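Side-chain contacts in extracellular ligand-binding receptor (Verminephrobacter eiseniae, PDB 4M88), which probably binds an amino acid outside the cytoplasmic membrane for an ABC transporter, as a solute-binding protein of the leucine-binding protein family: residues Gln26-Lys29 with Ala30-Gln34; Gly39-Gly43 with Gln44-Leu48; Lys91-Thr95 with Ala96-Val100; Val121-Gly124 with Asp125-Ile129; Ala159-Gln162 with Glu163-Thr167. One frame throughout, in Å; residues are numbered along the deposited sequence.

Interaction 1 of 5, residues Gln26-Lys29 with Ala30-Gln34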
loop_
_atom_site.group_PDB
_atom_site.type_symbol
_atom_site.label_atom_id
_atom_site.label_comp_id
_atom_site.label_asym_id
_atom_site.label_seq_id
_atom_site.Cartn_x
_atom_site.Cartn_y
_atom_site.Cartn_z
ATOM N N GLN A 26 9.818 -2.363 9.442
ATOM C CA GLN A 26 9.797 -3.551 10.299
ATOM C C GLN A 26 9.615 -4.830 9.492
ATOM O O GLN A 26 10.282 -5.845 9.743
ATOM C CB GLN A 26 8.694 -3.424 11.348
ATOM C CG GLN A 26 9.071 -2.473 12.481
ATOM C CD GLN A 26 7.855 -1.925 13.210
ATOM O OE1 GLN A 26 6.723 -2.289 12.904
ATOM N NE2 GLN A 26 8.086 -1.040 14.177
ATOM N N GLY A 27 8.708 -4.790 8.531
ATOM C CA GLY A 27 8.446 -5.957 7.703
ATOM C C GLY A 27 9.632 -6.295 6.825
ATOM O O GLY A 27 9.971 -7.466 6.624
ATOM N N ILE A 28 10.278 -5.265 6.292
ATOM C CA ILE A 28 11.452 -5.489 5.456
ATOM C C ILE A 28 12.563 -6.127 6.286
ATOM O O ILE A 28 13.160 -7.123 5.870
ATOM C CB ILE A 28 11.949 -4.167 4.835
ATOM C CG1 ILE A 28 10.935 -3.635 3.817
ATOM C CG2 ILE A 28 13.304 -4.351 4.163
ATOM C CD1 ILE A 28 11.211 -2.169 3.411
ATOM N N LYS A 29 12.824 -5.579 7.475
ATOM C CA LYS A 29 13.876 -6.116 8.332
ATOM C C LYS A 29 13.571 -7.531 8.775
ATOM O O LYS A 29 14.477 -8.367 8.874
ATOM C CB LYS A 29 14.051 -5.239 9.568
ATOM C CG LYS A 29 14.678 -3.903 9.282
ATOM C CD LYS A 29 14.689 -3.083 10.552
ATOM C CE LYS A 29 15.609 -1.894 10.426
ATOM N NZ LYS A 29 15.387 -0.907 11.511
ATOM N N ALA A 30 12.298 -7.791 9.062
ATOM C CA ALA A 30 11.859 -9.123 9.454
ATOM C C ALA A 30 12.191 -10.131 8.356
ATOM O O ALA A 30 12.725 -11.202 8.646
ATOM C CB ALA A 30 10.370 -9.138 9.779
ATOM N N TYR A 31 11.907 -9.797 7.102
ATOM C CA TYR A 31 12.272 -10.717 6.023
ATOM C C TYR A 31 13.788 -10.890 5.905
ATOM O O TYR A 31 14.287 -12.026 5.815
ATOM C CB TYR A 31 11.708 -10.310 4.661
ATOM C CG TYR A 31 12.282 -11.214 3.590
ATOM C CD1 TYR A 31 11.869 -12.538 3.487
ATOM C CD2 TYR A 31 13.289 -10.768 2.735
ATOM C CE1 TYR A 31 12.421 -13.391 2.536
ATOM C CE2 TYR A 31 13.851 -11.618 1.785
ATOM C CZ TYR A 31 13.410 -12.922 1.692
ATOM O OH TYR A 31 13.950 -13.765 0.740
ATOM N N LEU A 32 14.516 -9.773 5.878
ATOM C CA LEU A 32 15.974 -9.825 5.731
ATOM C C LEU A 32 16.648 -10.666 6.808
ATOM O O LEU A 32 17.586 -11.410 6.522
ATOM C CB LEU A 32 16.571 -8.418 5.694
ATOM C CG LEU A 32 16.112 -7.591 4.492
ATOM C CD1 LEU A 32 16.895 -6.292 4.436
ATOM C CD2 LEU A 32 16.242 -8.365 3.188
ATOM N N ALA A 33 16.179 -10.558 8.049
ATOM C CA ALA A 33 16.719 -11.377 9.121
ATOM C C ALA A 33 16.437 -12.863 8.890
ATOM O O ALA A 33 17.292 -13.719 9.148
ATOM C CB ALA A 33 16.163 -10.918 10.490
ATOM N N GLN A 34 15.232 -13.163 8.421
ATOM C CA GLN A 34 14.821 -14.521 8.106
ATOM C C GLN A 34 15.698 -15.017 6.953
ATOM O O GLN A 34 16.254 -16.120 7.004
ATOM C CB GLN A 34 13.328 -14.518 7.730
ATOM C CG GLN A 34 12.619 -15.872 7.744
ATOM C CD GLN A 34 11.112 -15.777 7.434
ATOM O OE1 GLN A 34 10.706 -15.219 6.413
ATOM N NE2 GLN A 34 10.282 -16.346 8.316
#

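Interaction 2 of 5, residues Gly39-Gly43 with Gln44-Leu48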
loop_
_atom_site.group_PDB
_atom_site.type_symbol
_atom_site.label_atom_id
_atom_site.label_comp_id
_atom_site.label_asym_id
_atom_site.label_seq_id
_atom_site.Cartn_x
_atom_site.Cartn_y
_atom_site.Cartn_z
ATOM N N GLY A 39 20.948 -18.249 5.386
ATOM C CA GLY A 39 22.198 -18.203 4.644
ATOM C C GLY A 39 22.311 -17.122 3.581
ATOM O O GLY A 39 23.202 -17.182 2.732
ATOM N N GLY A 40 21.421 -16.132 3.619
ATOM C CA GLY A 40 21.436 -15.073 2.621
ATOM C C GLY A 40 21.209 -15.619 1.223
ATOM O O GLY A 40 20.503 -16.612 1.033
ATOM N N ILE A 41 21.810 -14.976 0.234
ATOM C CA ILE A 41 21.639 -15.419 -1.139
ATOM C C ILE A 41 22.982 -15.585 -1.846
ATOM O O ILE A 41 23.827 -14.698 -1.785
ATOM C CB ILE A 41 20.720 -14.453 -1.901
ATOM C CG1 ILE A 41 19.295 -14.572 -1.342
ATOM C CG2 ILE A 41 20.750 -14.744 -3.394
ATOM C CD1 ILE A 41 18.421 -13.359 -1.558
ATOM N N ARG A 42 23.164 -16.726 -2.504
ATOM C CA ARG A 42 24.367 -17.002 -3.300
ATOM C C ARG A 42 25.650 -16.689 -2.536
ATOM O O ARG A 42 26.555 -16.044 -3.078
ATOM C CB ARG A 42 24.350 -16.201 -4.614
ATOM C CG ARG A 42 23.311 -16.655 -5.642
ATOM C CD ARG A 42 23.324 -15.763 -6.887
ATOM N NE ARG A 42 23.143 -16.537 -8.115
ATOM C CZ ARG A 42 24.092 -16.739 -9.025
ATOM N NH1 ARG A 42 25.297 -16.211 -8.867
ATOM N NH2 ARG A 42 23.833 -17.464 -10.104
ATOM N N GLY A 43 25.717 -17.120 -1.279
ATOM C CA GLY A 43 26.876 -16.837 -0.450
ATOM C C GLY A 43 26.958 -15.442 0.165
ATOM O O GLY A 43 27.986 -15.096 0.743
ATOM N N GLN A 44 25.903 -14.637 0.061
ATOM C CA GLN A 44 25.983 -13.241 0.509
ATOM C C GLN A 44 24.851 -12.783 1.436
ATOM O O GLN A 44 23.675 -13.024 1.176
ATOM C CB GLN A 44 26.063 -12.299 -0.694
ATOM C CG GLN A 44 27.347 -12.434 -1.504
ATOM C CD GLN A 44 27.637 -11.198 -2.347
ATOM O OE1 GLN A 44 27.136 -10.111 -2.070
ATOM N NE2 GLN A 44 28.450 -11.365 -3.382
ATOM N N LYS A 45 25.221 -12.096 2.511
ATOM C CA LYS A 45 24.248 -11.549 3.447
ATOM C C LYS A 45 23.508 -10.362 2.827
ATOM O O LYS A 45 24.068 -9.626 2.012
ATOM C CB LYS A 45 24.959 -11.107 4.733
ATOM C CG LYS A 45 24.080 -10.332 5.711
ATOM C CD LYS A 45 24.897 -9.680 6.833
ATOM C CE LYS A 45 24.003 -8.914 7.809
ATOM N NZ LYS A 45 24.747 -8.505 9.038
ATOM N N LEU A 46 22.249 -10.193 3.208
ATOM C CA LEU A 46 21.450 -9.051 2.776
ATOM C C LEU A 46 21.550 -7.936 3.810
ATOM O O LEU A 46 21.468 -8.187 5.007
ATOM C CB LEU A 46 19.993 -9.471 2.593
ATOM C CG LEU A 46 19.725 -10.377 1.386
ATOM C CD1 LEU A 46 19.399 -11.789 1.805
ATOM C CD2 LEU A 46 18.598 -9.818 0.556
ATOM N N THR A 47 21.759 -6.702 3.351
ATOM C CA THR A 47 21.799 -5.570 4.267
ATOM C C THR A 47 20.844 -4.496 3.788
ATOM O O THR A 47 20.554 -4.401 2.596
ATOM C CB THR A 47 23.208 -4.981 4.380
ATOM O OG1 THR A 47 23.728 -4.734 3.067
ATOM C CG2 THR A 47 24.119 -5.955 5.080
ATOM N N LEU A 48 20.344 -3.703 4.726
ATOM C CA LEU A 48 19.409 -2.641 4.396
ATOM C C LEU A 48 19.969 -1.327 4.886
ATOM O O LEU A 48 20.436 -1.227 6.022
ATOM C CB LEU A 48 18.058 -2.888 5.071
ATOM C CG LEU A 48 16.988 -1.842 4.758
ATOM C CD1 LEU A 48 16.494 -1.951 3.309
ATOM C CD2 LEU A 48 15.822 -1.940 5.744
#

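Interaction 3 of 5, residues Lys91-Thr95 with Ala96-Val100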
loop_
_atom_site.group_PDB
_atom_site.type_symbol
_atom_site.label_atom_id
_atom_site.label_comp_id
_atom_site.label_asym_id
_atom_site.label_seq_id
_atom_site.Cartn_x
_atom_site.Cartn_y
_atom_site.Cartn_z
ATOM N N LYS A 91 12.548 11.888 -13.712
ATOM C CA LYS A 91 13.076 10.766 -14.507
ATOM C C LYS A 91 14.329 10.157 -13.880
ATOM O O LYS A 91 15.268 9.786 -14.577
ATOM C CB LYS A 91 13.334 11.204 -15.952
ATOM C CG LYS A 91 12.222 12.086 -16.512
ATOM C CD LYS A 91 11.618 11.512 -17.780
ATOM C CE LYS A 91 12.597 11.586 -18.936
ATOM N NZ LYS A 91 12.233 10.657 -20.050
ATOM N N LEU A 92 14.322 10.053 -12.554
ATOM C CA LEU A 92 15.474 9.574 -11.804
ATOM C C LEU A 92 15.858 8.150 -12.187
ATOM O O LEU A 92 17.033 7.790 -12.118
ATOM C CB LEU A 92 15.195 9.640 -10.303
ATOM C CG LEU A 92 14.935 11.029 -9.740
ATOM C CD1 LEU A 92 14.704 10.953 -8.245
ATOM C CD2 LEU A 92 16.090 11.968 -10.069
ATOM N N LEU A 93 14.871 7.348 -12.582
ATOM C CA LEU A 93 15.110 5.936 -12.894
ATOM C C LEU A 93 15.683 5.678 -14.292
ATOM O O LEU A 93 16.175 4.579 -14.557
ATOM C CB LEU A 93 13.830 5.112 -12.698
ATOM C CG LEU A 93 13.347 5.027 -11.255
ATOM C CD1 LEU A 93 12.096 4.143 -11.173
ATOM C CD2 LEU A 93 14.465 4.473 -10.389
ATOM N N ASP A 94 15.627 6.670 -15.180
ATOM C CA ASP A 94 16.034 6.455 -16.576
ATOM C C ASP A 94 17.442 5.873 -16.761
ATOM O O ASP A 94 17.657 4.992 -17.599
ATOM C CB ASP A 94 15.902 7.744 -17.383
ATOM C CG ASP A 94 14.464 8.056 -17.745
ATOM O OD1 ASP A 94 13.549 7.348 -17.269
ATOM O OD2 ASP A 94 14.251 9.022 -18.495
ATOM N N THR A 95 18.407 6.362 -15.992
ATOM C CA THR A 95 19.775 5.870 -16.145
ATOM C C THR A 95 20.350 5.269 -14.860
ATOM O O THR A 95 21.528 4.889 -14.807
ATOM C CB THR A 95 20.714 6.972 -16.663
ATOM O OG1 THR A 95 20.489 8.175 -15.914
ATOM C CG2 THR A 95 20.444 7.249 -18.140
ATOM N N ALA A 96 19.529 5.180 -13.824
ATOM C CA ALA A 96 19.994 4.602 -12.567
ATOM C C ALA A 96 19.910 3.076 -12.607
ATOM O O ALA A 96 18.844 2.520 -12.892
ATOM C CB ALA A 96 19.193 5.159 -11.396
ATOM N N PRO A 97 21.039 2.394 -12.330
ATOM C CA PRO A 97 21.053 0.927 -12.308
ATOM C C PRO A 97 20.415 0.378 -11.035
ATOM O O PRO A 97 21.097 -0.083 -10.114
ATOM C CB PRO A 97 22.547 0.588 -12.348
ATOM C CG PRO A 97 23.227 1.787 -11.716
ATOM C CD PRO A 97 22.388 2.969 -12.153
ATOM N N VAL A 98 19.094 0.427 -10.985
ATOM C CA VAL A 98 18.382 -0.009 -9.797
ATOM C C VAL A 98 16.990 -0.462 -10.208
ATOM O O VAL A 98 16.509 -0.112 -11.282
ATOM C CB VAL A 98 18.293 1.140 -8.769
ATOM C CG1 VAL A 98 17.265 2.185 -9.207
ATOM C CG2 VAL A 98 17.953 0.603 -7.371
ATOM N N VAL A 99 16.353 -1.272 -9.373
ATOM C CA VAL A 99 14.949 -1.565 -9.573
ATOM C C VAL A 99 14.220 -1.089 -8.326
ATOM O O VAL A 99 14.783 -1.112 -7.214
ATOM C CB VAL A 99 14.714 -3.059 -9.814
ATOM C CG1 VAL A 99 15.229 -3.822 -8.688
ATOM C CG2 VAL A 99 13.270 -3.348 -9.937
ATOM N N VAL A 100 12.999 -0.601 -8.511
ATOM C CA VAL A 100 12.191 -0.160 -7.380
ATOM C C VAL A 100 11.080 -1.178 -7.221
ATOM O O VAL A 100 10.342 -1.444 -8.164
ATOM C CB VAL A 100 11.569 1.231 -7.608
ATOM C CG1 VAL A 100 10.758 1.639 -6.383
ATOM C CG2 VAL A 100 12.652 2.271 -7.878
#

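Interaction 4 of 5, residues Val121-Gly124 with Asp125-Ile129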
loop_
_atom_site.group_PDB
_atom_site.type_symbol
_atom_site.label_atom_id
_atom_site.label_comp_id
_atom_site.label_asym_id
_atom_site.label_seq_id
_atom_site.Cartn_x
_atom_site.Cartn_y
_atom_site.Cartn_z
ATOM N N VAL A 121 3.948 -4.616 -6.184
ATOM C CA VAL A 121 3.588 -5.852 -5.504
ATOM C C VAL A 121 2.115 -5.804 -5.067
ATOM O O VAL A 121 1.432 -6.818 -5.073
ATOM C CB VAL A 121 4.526 -6.110 -4.305
ATOM C CG1 VAL A 121 4.102 -7.342 -3.539
ATOM C CG2 VAL A 121 5.964 -6.286 -4.807
ATOM N N ARG A 122 1.634 -4.628 -4.687
ATOM C CA ARG A 122 0.231 -4.499 -4.298
ATOM C C ARG A 122 -0.625 -4.227 -5.524
ATOM O O ARG A 122 -0.162 -3.621 -6.500
ATOM C CB ARG A 122 0.044 -3.348 -3.308
ATOM C CG ARG A 122 0.520 -2.007 -3.875
ATOM C CD ARG A 122 -0.068 -0.842 -3.104
ATOM N NE ARG A 122 0.036 -1.081 -1.666
ATOM C CZ ARG A 122 -0.894 -0.730 -0.785
ATOM N NH1 ARG A 122 -0.716 -0.977 0.510
ATOM N NH2 ARG A 122 -2.000 -0.121 -1.199
ATOM N N ALA A 123 -1.881 -4.659 -5.470
ATOM C CA ALA A 123 -2.841 -4.296 -6.507
ATOM C C ALA A 123 -2.994 -2.778 -6.520
ATOM O O ALA A 123 -2.781 -2.105 -5.496
ATOM C CB ALA A 123 -4.187 -4.960 -6.243
ATOM N N GLY A 124 -3.358 -2.224 -7.670
ATOM C CA GLY A 124 -3.494 -0.781 -7.768
ATOM C C GLY A 124 -4.784 -0.237 -7.169
ATOM O O GLY A 124 -5.757 -0.977 -7.001
ATOM N N ASP A 125 -4.772 1.056 -6.840
ATOM C CA ASP A 125 -5.964 1.761 -6.384
ATOM C C ASP A 125 -7.121 1.572 -7.356
ATOM O O ASP A 125 -8.271 1.488 -6.932
ATOM C CB ASP A 125 -5.679 3.262 -6.210
ATOM C CG ASP A 125 -4.884 3.569 -4.948
ATOM O OD1 ASP A 125 -4.479 2.613 -4.253
ATOM O OD2 ASP A 125 -4.656 4.773 -4.671
ATOM N N LYS A 126 -6.827 1.483 -8.653
ATOM C CA LYS A 126 -7.914 1.390 -9.631
ATOM C C LYS A 126 -8.718 0.107 -9.452
ATOM O O LYS A 126 -9.958 0.116 -9.429
ATOM C CB LYS A 126 -7.373 1.496 -11.057
ATOM C CG LYS A 126 -8.448 1.411 -12.136
ATOM C CD LYS A 126 -7.902 1.811 -13.501
ATOM C CE LYS A 126 -8.917 1.501 -14.594
ATOM N NZ LYS A 126 -8.553 2.192 -15.853
ATOM N N GLN A 127 -8.013 -1.005 -9.304
ATOM C CA GLN A 127 -8.693 -2.275 -9.115
ATOM C C GLN A 127 -9.387 -2.312 -7.767
ATOM O O GLN A 127 -10.488 -2.853 -7.651
ATOM C CB GLN A 127 -7.728 -3.436 -9.228
ATOM C CG GLN A 127 -8.461 -4.753 -9.403
ATOM C CD GLN A 127 -7.555 -5.941 -9.209
ATOM O OE1 GLN A 127 -6.330 -5.811 -9.202
ATOM N NE2 GLN A 127 -8.152 -7.112 -9.047
ATOM N N GLU A 128 -8.759 -1.747 -6.743
ATOM C CA GLU A 128 -9.418 -1.667 -5.438
ATOM C C GLU A 128 -10.713 -0.851 -5.488
ATOM O O GLU A 128 -11.728 -1.236 -4.898
ATOM C CB GLU A 128 -8.471 -1.095 -4.381
ATOM C CG GLU A 128 -7.275 -2.004 -4.129
ATOM C CD GLU A 128 -6.554 -1.695 -2.826
ATOM O OE1 GLU A 128 -6.797 -0.610 -2.248
ATOM O OE2 GLU A 128 -5.755 -2.551 -2.379
ATOM N N ILE A 129 -10.668 0.285 -6.173
ATOM C CA ILE A 129 -11.849 1.141 -6.318
ATOM C C ILE A 129 -12.955 0.474 -7.145
ATOM O O ILE A 129 -14.148 0.603 -6.822
ATOM C CB ILE A 129 -11.453 2.504 -6.920
ATOM C CG1 ILE A 129 -10.765 3.362 -5.848
ATOM C CG2 ILE A 129 -12.666 3.241 -7.459
ATOM C CD1 ILE A 129 -9.970 4.533 -6.425
HETATM O O HOH W 1 -3.138 0.271 -4.004
HETATM O O HOH W 2 -4.375 -3.845 -9.827
#

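Interaction 5 of 5, residues Ala159-Gln162 with Glu163-Thr167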
loop_
_atom_site.group_PDB
_atom_site.type_symbol
_atom_site.label_atom_id
_atom_site.label_comp_id
_atom_site.label_asym_id
_atom_site.label_seq_id
_atom_site.Cartn_x
_atom_site.Cartn_y
_atom_site.Cartn_z
ATOM N N ALA A 159 -10.991 10.581 -9.940
ATOM C CA ALA A 159 -11.269 10.342 -11.356
ATOM C C ALA A 159 -11.521 8.860 -11.606
ATOM O O ALA A 159 -12.362 8.500 -12.429
ATOM C CB ALA A 159 -10.117 10.840 -12.234
ATOM N N VAL A 160 -10.781 8.003 -10.906
ATOM C CA VAL A 160 -10.972 6.564 -11.046
ATOM C C VAL A 160 -12.354 6.147 -10.545
ATOM O O VAL A 160 -13.032 5.339 -11.188
ATOM C CB VAL A 160 -9.849 5.771 -10.329
ATOM C CG1 VAL A 160 -10.206 4.305 -10.220
ATOM C CG2 VAL A 160 -8.538 5.938 -11.089
ATOM N N VAL A 161 -12.777 6.703 -9.410
ATOM C CA VAL A 161 -14.114 6.423 -8.889
ATOM C C VAL A 161 -15.170 6.833 -9.906
ATOM O O VAL A 161 -16.104 6.083 -10.170
ATOM C CB VAL A 161 -14.403 7.116 -7.527
ATOM C CG1 VAL A 161 -15.757 6.665 -7.006
ATOM C CG2 VAL A 161 -13.340 6.761 -6.504
ATOM N N GLN A 162 -15.019 8.017 -10.496
ATOM C CA GLN A 162 -16.017 8.491 -11.461
ATOM C C GLN A 162 -16.128 7.536 -12.647
ATOM O O GLN A 162 -17.232 7.244 -13.119
ATOM C CB GLN A 162 -15.680 9.906 -11.951
ATOM C CG GLN A 162 -15.711 10.960 -10.853
ATOM C CD GLN A 162 -15.236 12.326 -11.336
ATOM O OE1 GLN A 162 -14.634 12.445 -12.404
ATOM N NE2 GLN A 162 -15.507 13.362 -10.549
ATOM N N GLU A 163 -14.990 7.043 -13.128
ATOM C CA GLU A 163 -14.999 6.134 -14.275
ATOM C C GLU A 163 -15.581 4.768 -13.881
ATOM O O GLU A 163 -16.311 4.143 -14.657
ATOM C CB GLU A 163 -13.590 5.967 -14.841
ATOM C CG GLU A 163 -13.497 4.980 -16.002
ATOM C CD GLU A 163 -14.148 5.490 -17.287
ATOM O OE1 GLU A 163 -14.485 6.694 -17.366
ATOM O OE2 GLU A 163 -14.320 4.676 -18.222
ATOM N N ALA A 164 -15.268 4.322 -12.666
ATOM C CA ALA A 164 -15.759 3.038 -12.171
ATOM C C ALA A 164 -17.272 3.051 -12.033
ATOM O O ALA A 164 -17.946 2.085 -12.400
ATOM C CB ALA A 164 -15.106 2.687 -10.837
ATOM N N VAL A 165 -17.805 4.142 -11.495
ATOM C CA VAL A 165 -19.246 4.260 -11.269
ATOM C C VAL A 165 -20.013 4.329 -12.587
ATOM O O VAL A 165 -21.132 3.813 -12.713
ATOM C CB VAL A 165 -19.577 5.485 -10.366
ATOM C CG1 VAL A 165 -21.035 5.832 -10.432
ATOM C CG2 VAL A 165 -19.164 5.215 -8.924
ATOM N N LYS A 166 -19.416 4.944 -13.596
ATOM C CA LYS A 166 -20.155 5.090 -14.840
ATOM C C LYS A 166 -20.102 3.814 -15.696
ATOM O O LYS A 166 -20.854 3.673 -16.664
ATOM C CB LYS A 166 -19.769 6.381 -15.587
ATOM C CG LYS A 166 -18.712 6.252 -16.652
ATOM C CD LYS A 166 -18.534 7.574 -17.406
ATOM C CE LYS A 166 -18.153 8.715 -16.464
ATOM N NZ LYS A 166 -17.621 9.911 -17.193
ATOM N N THR A 167 -19.250 2.867 -15.298
ATOM C CA THR A 167 -19.168 1.573 -15.968
ATOM C C THR A 167 -19.394 0.348 -15.062
ATOM O O THR A 167 -18.913 -0.734 -15.385
ATOM C CB THR A 167 -17.800 1.365 -16.662
ATOM O OG1 THR A 167 -16.762 1.319 -15.675
ATOM C CG2 THR A 167 -17.512 2.478 -17.651
#

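Interaction 1 of 5, residues Gln26-Lys29 with Ala30-Gln34
I28 and L32 stand one helical turn apart, and the two side chains run alongside each other, with CG2 of I28 4.1 Å from CD1 of L32. On I28 the methyl CG2 is anti to the backbone N, which swings that branch along the helix toward L32. L32 turns its CG back over the preceding turn (chi1 -64°), and CG sits 3.3 Å from O of I28. That same carbonyl oxygen accepts the backbone N-H of L32 at 3.0 Å, so the backbone bond and the methyl contact join the same two residues. This is the packed face of helix 18-37, the connecting helix of the beta-alpha-beta unit formed with strands 4-11 and 45-52: I28 lies on Q9 and L48, L32 on L7, L46 and L48. A30 and G27 are buried too; CB of A30 comes within 3.3 Å of O of Q26, the acceptor for its own N-H, and also rests on A273 and M274 of helix 265-277. Y31 throws its ring away from the preceding turn, onto A295 and R296 of helix 286-303. The looser side belongs to K29 and A33. There A33 N bonds to K29 O at 2.9 Å, while the extended K29 chain runs out at the surface, where NZ is hydrogen-bonded to N25 OD1 and makes a long, weak ion pair with E50.

Interaction 2 of 5, residues Gly39-Gly43 with Gln44-Leu48
I41 and L46 meet through their terminal methyls, CD1 of I41 lying 3.8 Å from CD1 of L46. The two chains approach at a slant. I41 sets CG1 anti to its carbonyl carbon (chi1 -69°) and extends it (chi2 156°), which carries CD1 forward to the leucine instead of leaving it beside its own backbone. L46 also has CG anti to the carbonyl carbon, but its chi2 of 109° lies away from the usual staggered values; both of its methyls are turned to the isoleucine, CD2 standing 4.1 Å from I41 CD1. CD1 of L46 also rests 3.9 Å from the CA of G40. The backbone folds as a type I' turn from I41 to Q44, closed by a pair of bonds: I41 N to Q44 O at 2.9 Å, and Q44 N to I41 O at 2.8 Å. The second is bent, its donor well above the carbonyl plane. Q44 keeps CG beside its backbone N, 3.5 Å from the O of G43, and extends beyond it; its side chain touches A3 and L310. Before the turn, G39 ends helix 18-37 in a Schellman motif, and G40 brings its CA to 3.4 Å from the O of Q44 in a CA-H...O contact. The chemistry is thus divided: backbone bonds fix the reversal into strand 45-52, while purely apolar methyls, backed by I5, L7 and L302, bury its inner side.

Interaction 3 of 5, residues Lys91-Thr95 with Ala96-Val100
The backbone O of L93 takes two donors, NZ of K117 and, more weakly, the backbone N-H of A96, which stands 3.5 Å from it at an angle of 139°. K117 NZ also bonds to O of A96 and weakly to O of D94, so a single lysine ties three carbonyls of this bend together. The side chain of L93 does the apolar work. Its CG is anti to the carbonyl carbon (chi1 -66°), and the branch end comes across to the strand: CD2 lies 3.8 Å from CG1 of V98 and 3.8 Å from CG2 of V100. The leucine side chain lies roughly perpendicular to that of V100, and CD1 shares the same V100 methyl, leaving CG2 resting on the leucine's fork. Farther back, the methyl of A96 packs 3.5 Å from O of L92. Over the type I turn from K91 to D94, NZ of K91 forms a salt bridge with OD2 of D94 at 3.0 Å, whereas OD1 is held by H115. The bend carries the chain from helix 81-89 to strand 99-101: A96, P97 and V98 lie against M68 of helix 57-68, and V100 packs on F118 of the neighbouring strand 118-119.

Interaction 4 of 5, residues Val121-Gly124 with Asp125-Ile129
Q127 leans back from the first turn of the helix over A123 and G124. Starting at CB, 3.9 Å from O of G124, the chain sets CG anti to the backbone N (chi1 -165°) and stays extended, carrying the amide back beside the preceding loop. At its tip OE1 lies 3.8 Å from the methyl of A123 and accepts a hydrogen bond from a water at 2.8 Å; that water accepts in turn from the backbone N-H of G124. The other end of the amide, NE2, donates to O of R342, so both ends of the group are held and its rotation is fixed. The next residue, E128, lays CG 3.4 Å from O of G124, while its own backbone N-H donates to that oxygen at 3.1 Å. Its carboxylate runs on to S231, which hydrogen-bonds OE2. A second water binds three groups on the R122 side: it donates to O of A123 at 2.8 Å and to OD1 of D125 at 2.7 Å, and accepts from NH2 of R122 in the plane of the guanidinium. R122 and D125 are thus joined through water, NH2 and OD1 standing 4.8 Å apart. R122 also has a salt bridge to E290, and D125 OD1 bonds Y232. OD2 of D125 bonds a glycerol, probably from the crystallisation liquor. G124 occupies the N-cap of helix 125-138, and this buried, water-bridged loop-to-helix start, with glycerol at its first residue, is consistent with the ligand cleft of a periplasmic binding protein.

Interaction 5 of 5, residues Ala159-Gln162 with Glu163-Thr167
A159 opens the turn by giving its carbonyl O to the backbone N-H of E163, 3.1 Å away; the same oxygen touches CB of E163. E163 then bends its side chain at chi2 (70°), and its carboxylate is carried off from the preceding turn. V160 comes next: its O accepts from A164 N at 2.9 Å and also lies 3.4 Å from the A164 methyl, so the methyl lies close beside the oxygen that accepts its N-H. V161 carries the apolar part. Its CG1, anti to the backbone N (chi1 -175°), is directed up the helix to CG2 of V165, 4.2 Å off, the two side chains slanting past each other. V165 CG2 also lies 3.4 Å from O of V161, the oxygen that accepts the V165 N-H. Around this pair, L175 of strand 174-180 touches both valines, while L203 and I205 of strand 201-205 touch V161 and V133 of helix 125-138 touches V165. Q162 ends the segment on the exposed side. Its O accepts K166 N at 3.2 Å, a more bent bond of 144°, and the lysine chain, turned at chi3, brings CE to 3.8 Å from that same oxygen. Beyond it, T167 leaves the helix and its OG1 donates to O of E163 at 3.0 Å. Backbone bonds thus run all round the helix; valine methyls add apolar packing on its inner face against the sheet and helix 125-138, and at the C-terminal end the T167 hydroxyl takes up the carbonyl of E163.

Interactions 1 and 5 each join neighbouring turns of one helix, the connecting helix of a beta-alpha-beta unit, but they lie on opposite sides of the chain's centre, about 38 Å apart between centres. Interaction 1 is mostly buried, interaction 5 half exposed. Interaction 2 continues the unit of interaction 1, the helix of the first resting on the strand of the second. Interactions 2 and 3 are both partly buried loops leading into strands of the same parallel sheet, one closed by a backbone turn, the other gathered by a lysine. Interaction 4, the most central, is buried yet polar and watered; its helix packs through I129 on V160 and V161 of interaction 5.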